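Local coordinates for GDSL-like protein (Roseburia intestinalis L1-82, PDB 6HFZ) that removes acetyl groups from beta-mannans, acting as a two-domain esterase of the GDSL-like, SGNH-hydrolase group, at residues F37-T43 and Y55-Y60; G80-S84 and F107-D111; F117-Y121 and M154-I158. All blocks are in the same frame, centred on the assembly; numbering follows the deposited sequence. Where two conformers were deposited one is given.

In the fold
Contacts 1 and 2 meet at the bound acetate, which lies at the probable active site beside Ser41, and contact 3 adjoins contact 2. The centres of contacts 1 and 2 are about 13 Å apart, and the two touch where Gly40 CA lies 3.5 Å from Asn110 OD1. Acetate OXT is shared: Ser41 N comes from contact 1, Gly81 N and Asn110 ND2 from contact 2. Contact 3, its centre about 12 Å from that of contact 2, joins it through His155, whose ND1 lies 2.8 Å from Ser108 OG and whose NE2 lies 2.8 Å from Asp111 OD2. Contacts 1 and 3 do not touch, their nearest atoms being about 8 Å apart.

Contact 1: residues F37-T43 and Y55-Y60; sequences FLGGSIT and YAYHVY. With ACT (acetate ion), chain E.
The Phe37 ring takes the methyl of Ala56 over one face: Ala56 CB sits 3.7 Å from the centroid of the Phe37 ring and only 11° off its normal, a CH-pi contact close to head-on. At the ring edge Val59 CG1 approaches Phe37 CZ at 3.9 Å, while Ala56 O also lies near CZ. The Tyr55 ring offers its edge to Thr43, with OG1 near the ring plane, and its CE1 leans obliquely on Phe37 CD2 at 4.1 Å. The Ile42 and Tyr55 side chains cross at about a right angle, Ile42 CG2 against Tyr55 CD2.

Tyr55 CG stands between its own backbone N and carbonyl carbon (chi1 90°), and this swings the ring off the helix toward residues 37-43. Its hydroxyl donates to Thr43 OG1 at 2.8 Å. A second polar link is a water that donates to Ile42 O and Thr43 O, each 2.9 Å from the water oxygen, and accepts from Ala56 N at 3.0 Å.

Gly40 links strand 32-39 to helix 41-44 and is the N-cap of that helix. Ser41 N donates to acetate OXT at 2.9 Å. Ser41, His193 and Asp190 are placed in a way consistent with a Ser-His-Asp triad, so Ser41 is probably the nucleophile, as in SGNH hydrolases.

The buried Tyr55 hydroxyl is satisfied by Thr43 OG1, which is in turn hydrogen-bonded to Glu106 on strand 102-106, and water joins Ile42 O and Thr43 O to the start of helix 55-66. Together with the apolar packing, these bonds probably help to fix helix 41-44, which bears Ser41, against helix 55-66.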
# COMPACT_ATOMS: atom_id res chain seq x y z
N PHE A 37 -10.39 0.48 -2.67
CA PHE A 37 -9.55 0.85 -1.54
C PHE A 37 -8.17 0.21 -1.69
O PHE A 37 -8.10 -0.98 -1.89
CB PHE A 37 -10.17 0.35 -0.24
CG PHE A 37 -11.59 0.77 -0.03
CD1 PHE A 37 -12.63 0.10 -0.67
CD2 PHE A 37 -11.92 1.81 0.84
CE1 PHE A 37 -13.94 0.47 -0.48
CE2 PHE A 37 -13.23 2.22 0.97
CZ PHE A 37 -14.23 1.54 0.33
N LEU A 38 -7.10 1.03 -1.61
CA LEU A 38 -5.74 0.57 -1.72
C LEU A 38 -4.99 1.06 -0.47
O LEU A 38 -4.95 2.22 -0.16
CB LEU A 38 -5.11 1.10 -3.01
CG LEU A 38 -3.67 0.65 -3.30
CD1 LEU A 38 -3.67 -0.79 -3.79
CD2 LEU A 38 -3.01 1.55 -4.34
N GLY A 39 -4.41 0.12 0.24
CA GLY A 39 -3.82 0.42 1.52
C GLY A 39 -3.18 -0.80 2.15
O GLY A 39 -3.03 -1.83 1.48
N GLY A 40 -2.77 -0.65 3.43
CA GLY A 40 -2.19 -1.69 4.31
C GLY A 40 -3.23 -2.48 5.08
O GLY A 40 -4.36 -2.67 4.60
N SER A 41 -2.87 -2.96 6.27
CA SER A 41 -3.72 -3.95 6.98
C SER A 41 -5.04 -3.34 7.47
O SER A 41 -6.06 -4.03 7.53
CB SER A 41 -3.02 -4.55 8.14
OG SER A 41 -2.72 -3.53 9.05
N ILE A 42 -5.01 -2.05 7.77
CA ILE A 42 -6.23 -1.36 8.27
C ILE A 42 -7.26 -1.33 7.14
O ILE A 42 -8.45 -1.51 7.40
CB ILE A 42 -5.91 0.03 8.85
CG1 ILE A 42 -4.90 -0.04 9.99
CG2 ILE A 42 -7.19 0.75 9.25
CD1 ILE A 42 -4.46 1.31 10.47
N THR A 43 -6.81 -1.16 5.89
CA THR A 43 -7.70 -1.23 4.73
C THR A 43 -8.15 -2.69 4.52
O THR A 43 -9.32 -2.93 4.24
CB THR A 43 -7.00 -0.62 3.50
OG1 THR A 43 -6.79 0.79 3.71
CG2 THR A 43 -7.74 -0.85 2.21
N TYR A 55 -13.57 -0.49 8.03
CA TYR A 55 -13.93 0.87 7.60
C TYR A 55 -14.30 0.82 6.12
O TYR A 55 -15.20 1.51 5.69
CB TYR A 55 -12.83 1.89 7.94
CG TYR A 55 -11.79 2.07 6.86
CD1 TYR A 55 -12.07 2.82 5.74
CD2 TYR A 55 -10.52 1.53 6.98
CE1 TYR A 55 -11.16 2.96 4.72
CE2 TYR A 55 -9.58 1.68 5.97
CZ TYR A 55 -9.92 2.36 4.82
OH TYR A 55 -9.03 2.45 3.77
N ALA A 56 -13.55 0.04 5.31
CA ALA A 56 -13.73 -0.01 3.88
C ALA A 56 -15.16 -0.47 3.52
O ALA A 56 -15.82 0.15 2.71
CB ALA A 56 -12.67 -0.86 3.20
N TYR A 57 -15.63 -1.50 4.21
CA TYR A 57 -16.97 -2.02 3.92
C TYR A 57 -18.02 -1.01 4.41
O TYR A 57 -19.05 -0.82 3.76
CB TYR A 57 -17.10 -3.42 4.48
CG TYR A 57 -18.19 -4.21 3.80
CD1 TYR A 57 -17.97 -4.90 2.62
CD2 TYR A 57 -19.47 -4.18 4.33
CE1 TYR A 57 -19.00 -5.58 1.99
CE2 TYR A 57 -20.51 -4.84 3.70
CZ TYR A 57 -20.27 -5.54 2.54
OH TYR A 57 -21.31 -6.24 1.99
N HIS A 58 -17.73 -0.31 5.51
CA HIS A 58 -18.64 0.74 5.99
C HIS A 58 -18.77 1.85 4.96
O HIS A 58 -19.87 2.37 4.72
CB HIS A 58 -18.23 1.31 7.35
CG HIS A 58 -18.49 0.47 8.57
ND1 HIS A 58 -19.75 -0.02 8.92
CD2 HIS A 58 -17.67 0.11 9.58
CE1 HIS A 58 -19.66 -0.66 10.09
NE2 HIS A 58 -18.41 -0.57 10.53
N VAL A 59 -17.67 2.24 4.31
CA VAL A 59 -17.74 3.26 3.31
C VAL A 59 -18.52 2.72 2.10
O VAL A 59 -19.25 3.46 1.43
CB VAL A 59 -16.33 3.72 2.91
CG1 VAL A 59 -16.30 4.54 1.64
CG2 VAL A 59 -15.67 4.46 4.06
N TYR A 60 -18.27 1.45 1.76
CA TYR A 60 -18.97 0.80 0.63
C TYR A 60 -20.49 0.84 0.93
O TYR A 60 -21.31 1.19 0.06
CB TYR A 60 -18.40 -0.61 0.41
CG TYR A 60 -19.19 -1.47 -0.55
CD1 TYR A 60 -19.25 -1.18 -1.90
CD2 TYR A 60 -19.86 -2.57 -0.07
CE1 TYR A 60 -19.97 -1.99 -2.78
CE2 TYR A 60 -20.59 -3.38 -0.93
CZ TYR A 60 -20.64 -3.08 -2.28
OH TYR A 60 -21.36 -3.91 -3.09
C ACT E . -0.43 -2.51 8.83
O ACT E . -0.11 -3.35 9.73
OXT ACT E . -0.36 -2.75 7.62
CH3 ACT E . -0.91 -1.14 9.19
O HOH W 1 -11.06 -1.55 6.05

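Contact 2: residues G80-S84 and F107-D111; sequences GGTTS and FSVND. With ACT (acetate ion), chain E.
Asp111 grips Ser84 with both carboxylate oxygens. Ser84 N donates to the syn lone pair of Asp111 OD1 at 2.8 Å in a nearly straight bond (169°), and Ser84 OG donates to Asp111 OD2 at 2.6 Å, from the syn side and 20° out of the carboxylate plane. OD2 is further bonded to His155, and Ser84 OG to Thr120. Phe107 O accepts from both Asn110 N and Asp111 N, while the Phe107 ring lies with one face against Ser84 N and the carbonyl carbon of Thr83. Thr82 OG1 bonds to Ile79 O; Thr83, N-cap of helix 84-96, makes a weak bond from OG1 to Gln85 N.

Asn110 ND2 donates to acetate OXT at 2.7 Å (165°), and Gly81 N reaches the same oxygen at 2.8 Å. Thr82 O comes within 3.1 Å of Asn110 CG, without a well-angled bond.

Replacing Asp111 with an alanine is likely to leave Ser84 N without its acceptor and His155 NE2 without its charged mate.

With Ser41 N as third donor to OXT, Gly81 N and Asn110 ND2 form what is consistent with the oxyanion hole of SGNH hydrolases, suited to stabilising negative charge on a substrate carbonyl oxygen.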
# COMPACT_ATOMS: atom_id res chain seq x y z
N GLY A 80 -1.78 -6.32 4.22
CA GLY A 80 -1.19 -5.98 5.49
C GLY A 80 0.32 -5.87 5.45
O GLY A 80 1.02 -6.70 4.83
N GLY A 81 0.82 -4.86 6.17
CA GLY A 81 2.23 -4.65 6.42
C GLY A 81 3.00 -4.29 5.16
O GLY A 81 4.19 -4.66 5.05
N THR A 82 2.38 -3.51 4.27
CA THR A 82 3.01 -3.02 3.05
C THR A 82 2.70 -1.54 2.83
O THR A 82 1.77 -0.96 3.41
CB THR A 82 2.64 -3.84 1.81
OG1 THR A 82 1.27 -3.60 1.51
CG2 THR A 82 2.91 -5.32 1.98
N THR A 83 3.51 -0.93 1.97
CA THR A 83 3.63 0.54 1.85
C THR A 83 3.18 0.99 0.47
O THR A 83 2.91 0.14 -0.42
CB THR A 83 5.10 0.96 2.06
OG1 THR A 83 5.91 0.49 0.98
CG2 THR A 83 5.65 0.44 3.37
N SER A 84 3.26 2.30 0.23
CA SER A 84 2.97 2.89 -1.06
C SER A 84 4.02 2.47 -2.09
O SER A 84 3.75 2.52 -3.29
CB SER A 84 2.87 4.39 -0.98
OG SER A 84 4.12 4.98 -0.64
N PHE A 107 -2.11 4.74 3.29
CA PHE A 107 -0.76 4.23 3.56
C PHE A 107 -0.05 5.05 4.65
O PHE A 107 1.15 4.89 4.86
CB PHE A 107 0.09 4.21 2.28
CG PHE A 107 -0.22 3.07 1.34
CD1 PHE A 107 -0.02 1.74 1.74
CD2 PHE A 107 -0.76 3.31 0.09
CE1 PHE A 107 -0.26 0.69 0.86
CE2 PHE A 107 -1.10 2.24 -0.74
CZ PHE A 107 -0.80 0.95 -0.38
N SER A 108 -0.75 5.99 5.30
CA SER A 108 -0.09 6.94 6.22
C SER A 108 0.37 6.34 7.56
O SER A 108 1.09 7.06 8.30
CB SER A 108 -0.96 8.19 6.42
OG SER A 108 -1.33 8.73 5.15
N VAL A 109 0.04 5.07 7.89
CA VAL A 109 0.67 4.41 9.03
C VAL A 109 1.42 3.16 8.57
O VAL A 109 1.72 2.23 9.40
CB VAL A 109 -0.32 4.09 10.16
CG1 VAL A 109 -0.80 5.37 10.85
CG2 VAL A 109 -1.51 3.26 9.71
N ASN A 110 1.74 3.09 7.29
CA ASN A 110 2.59 2.04 6.74
C ASN A 110 3.91 2.66 6.26
O ASN A 110 5.00 2.27 6.70
CB ASN A 110 1.92 1.30 5.59
CG ASN A 110 0.81 0.38 6.06
OD1 ASN A 110 -0.37 0.75 6.00
ND2 ASN A 110 1.19 -0.76 6.62
N ASP A 111 3.79 3.66 5.39
CA ASP A 111 4.90 4.50 4.96
C ASP A 111 5.52 5.15 6.20
O ASP A 111 4.79 5.58 7.09
CB ASP A 111 4.46 5.63 4.02
CG ASP A 111 4.02 5.16 2.65
OD1 ASP A 111 3.75 3.92 2.50
OD2 ASP A 111 3.96 6.01 1.74
C ACT E . -0.43 -2.51 8.83
O ACT E . -0.11 -3.35 9.73
OXT ACT E . -0.36 -2.75 7.62
CH3 ACT E . -0.91 -1.14 9.19

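Contact 3: residues F117-Y121 and M154-I158; sequences FMETY and MHGRI
Phe117 only approaches helix 152-161, its carbonyl O 4.4 Å from His155 NE2 and near the imidazole plane; the same oxygen accepts from Tyr121 N one turn on.

Met118, a selenomethionine deposited in two conformers, makes the first close packing. Its CB rests on Met154 CB at 3.9 Å, the two side chains crossing at about a right angle. The rest is tentative, since it holds for the conformer given: CG packs 3.8 Å from Ile158 CD1, the chain runs straight as far as SE and bends at chi3, and SE reaches the aliphatic part of Arg157, 3.6 Å from Arg157 CD.

Helices 115-129 and 152-161 follow neighbouring strands of the central, mostly parallel sheet, each leading into the next strand by a beta-alpha-beta crossover, as expected of the alpha/beta/alpha fold of SGNH hydrolases. Over the segments in contact their axes approach to 9.1 Å and cross at -40°.

Tyr121 faces strand 136-141, touching Leu139 and His141. Its ring stacks face to face on His155 because a chi1 of -164° carries CG away from the backbone N and across to the second helix; the centroids of the Tyr121 and His155 rings are 3.5 Å apart and the planes within 7° of parallel. His155 CD2 sits over the middle of the phenol ring, NE2 stands 3.3 Å from Tyr121 CD1, and His155 CB adds a CH-pi contact over the same face. Bonds from ND1 to Ser108 and from NE2 to the Asp111 carboxylate fix the rotation of the imidazole. At the edge of the tyrosine ring, in its plane, Ile158 CB packs 4.0 Å from Tyr121 CD2.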
# COMPACT_ATOMS: atom_id res chain seq x y z
N PHE A 117 9.35 7.90 1.01
CA PHE A 117 7.93 7.59 0.92
C PHE A 117 7.10 8.72 0.30
O PHE A 117 6.07 8.46 -0.34
CB PHE A 117 7.43 7.07 2.28
CG PHE A 117 7.93 5.67 2.56
CD1 PHE A 117 7.48 4.59 1.80
CD2 PHE A 117 8.85 5.42 3.57
CE1 PHE A 117 7.98 3.31 2.02
CE2 PHE A 117 9.32 4.14 3.81
CZ PHE A 117 8.89 3.09 3.03
N MSE A 118 7.52 9.98 0.46
CA MSE A 118 6.88 11.05 -0.29
C MSE A 118 6.99 10.74 -1.79
O MSE A 118 6.02 10.92 -2.54
CB MSE A 118 7.37 12.48 -0.04
CG MSE A 118 6.36 13.43 -0.62
SE MSE A 118 6.69 15.28 -0.01
CE MSE A 118 8.66 15.18 0.03
N GLU A 119 8.16 10.27 -2.21
CA GLU A 119 8.42 9.99 -3.62
C GLU A 119 7.61 8.77 -4.11
O GLU A 119 6.99 8.83 -5.17
CB GLU A 119 9.92 9.81 -3.84
CG GLU A 119 10.29 9.76 -5.31
CD GLU A 119 11.78 9.67 -5.64
OE1 GLU A 119 12.62 9.67 -4.71
OE2 GLU A 119 12.10 9.55 -6.82
N THR A 120 7.60 7.69 -3.32
CA THR A 120 6.82 6.51 -3.71
C THR A 120 5.32 6.84 -3.74
O THR A 120 4.60 6.42 -4.65
CB THR A 120 7.15 5.26 -2.89
OG1 THR A 120 6.74 5.49 -1.53
CG2 THR A 120 8.63 4.90 -2.88
N TYR A 121 4.80 7.52 -2.71
CA TYR A 121 3.38 7.92 -2.70
C TYR A 121 3.03 8.84 -3.88
O TYR A 121 1.95 8.70 -4.45
CB TYR A 121 3.11 8.60 -1.37
CG TYR A 121 1.70 8.79 -0.93
CD1 TYR A 121 1.06 7.79 -0.22
CD2 TYR A 121 1.10 10.05 -1.02
CE1 TYR A 121 -0.18 8.01 0.34
CE2 TYR A 121 -0.15 10.27 -0.47
CZ TYR A 121 -0.78 9.24 0.21
OH TYR A 121 -1.99 9.44 0.84
N MSE A 154 4.21 14.03 4.89
CA MSE A 154 4.65 13.72 3.53
C MSE A 154 3.46 13.57 2.60
O MSE A 154 3.43 14.13 1.50
CB MSE A 154 5.55 12.46 3.43
CG MSE A 154 6.79 12.47 4.27
SE MSE A 154 8.04 13.88 3.69
CE MSE A 154 7.57 15.05 5.20
N HIS A 155 2.47 12.78 3.02
CA HIS A 155 1.34 12.48 2.17
C HIS A 155 0.50 13.72 1.86
O HIS A 155 -0.08 13.86 0.76
CB HIS A 155 0.55 11.33 2.76
CG HIS A 155 1.33 10.06 2.81
ND1 HIS A 155 0.89 8.96 3.54
CD2 HIS A 155 2.46 9.69 2.18
CE1 HIS A 155 1.78 7.99 3.37
NE2 HIS A 155 2.73 8.38 2.51
N GLY A 156 0.38 14.60 2.85
CA GLY A 156 -0.39 15.83 2.74
C GLY A 156 0.20 16.79 1.72
O GLY A 156 -0.54 17.57 1.10
N ARG A 157 1.53 16.80 1.60
CA ARG A 157 2.21 17.63 0.59
C ARG A 157 1.78 17.19 -0.79
O ARG A 157 1.60 18.03 -1.70
CB ARG A 157 3.72 17.56 0.71
CG ARG A 157 4.25 18.22 1.97
CD ARG A 157 5.72 17.92 2.19
NE ARG A 157 6.29 18.77 3.24
CZ ARG A 157 7.37 18.49 3.96
NH1 ARG A 157 8.15 17.47 3.63
NH2 ARG A 157 7.65 19.21 5.04
N ILE A 158 1.61 15.87 -0.97
CA ILE A 158 1.10 15.33 -2.23
C ILE A 158 -0.38 15.66 -2.41
O ILE A 158 -0.80 16.02 -3.52
CB ILE A 158 1.37 13.81 -2.34
CG1 ILE A 158 2.86 13.51 -2.25
CG2 ILE A 158 0.72 13.22 -3.59
CD1 ILE A 158 3.76 14.38 -3.15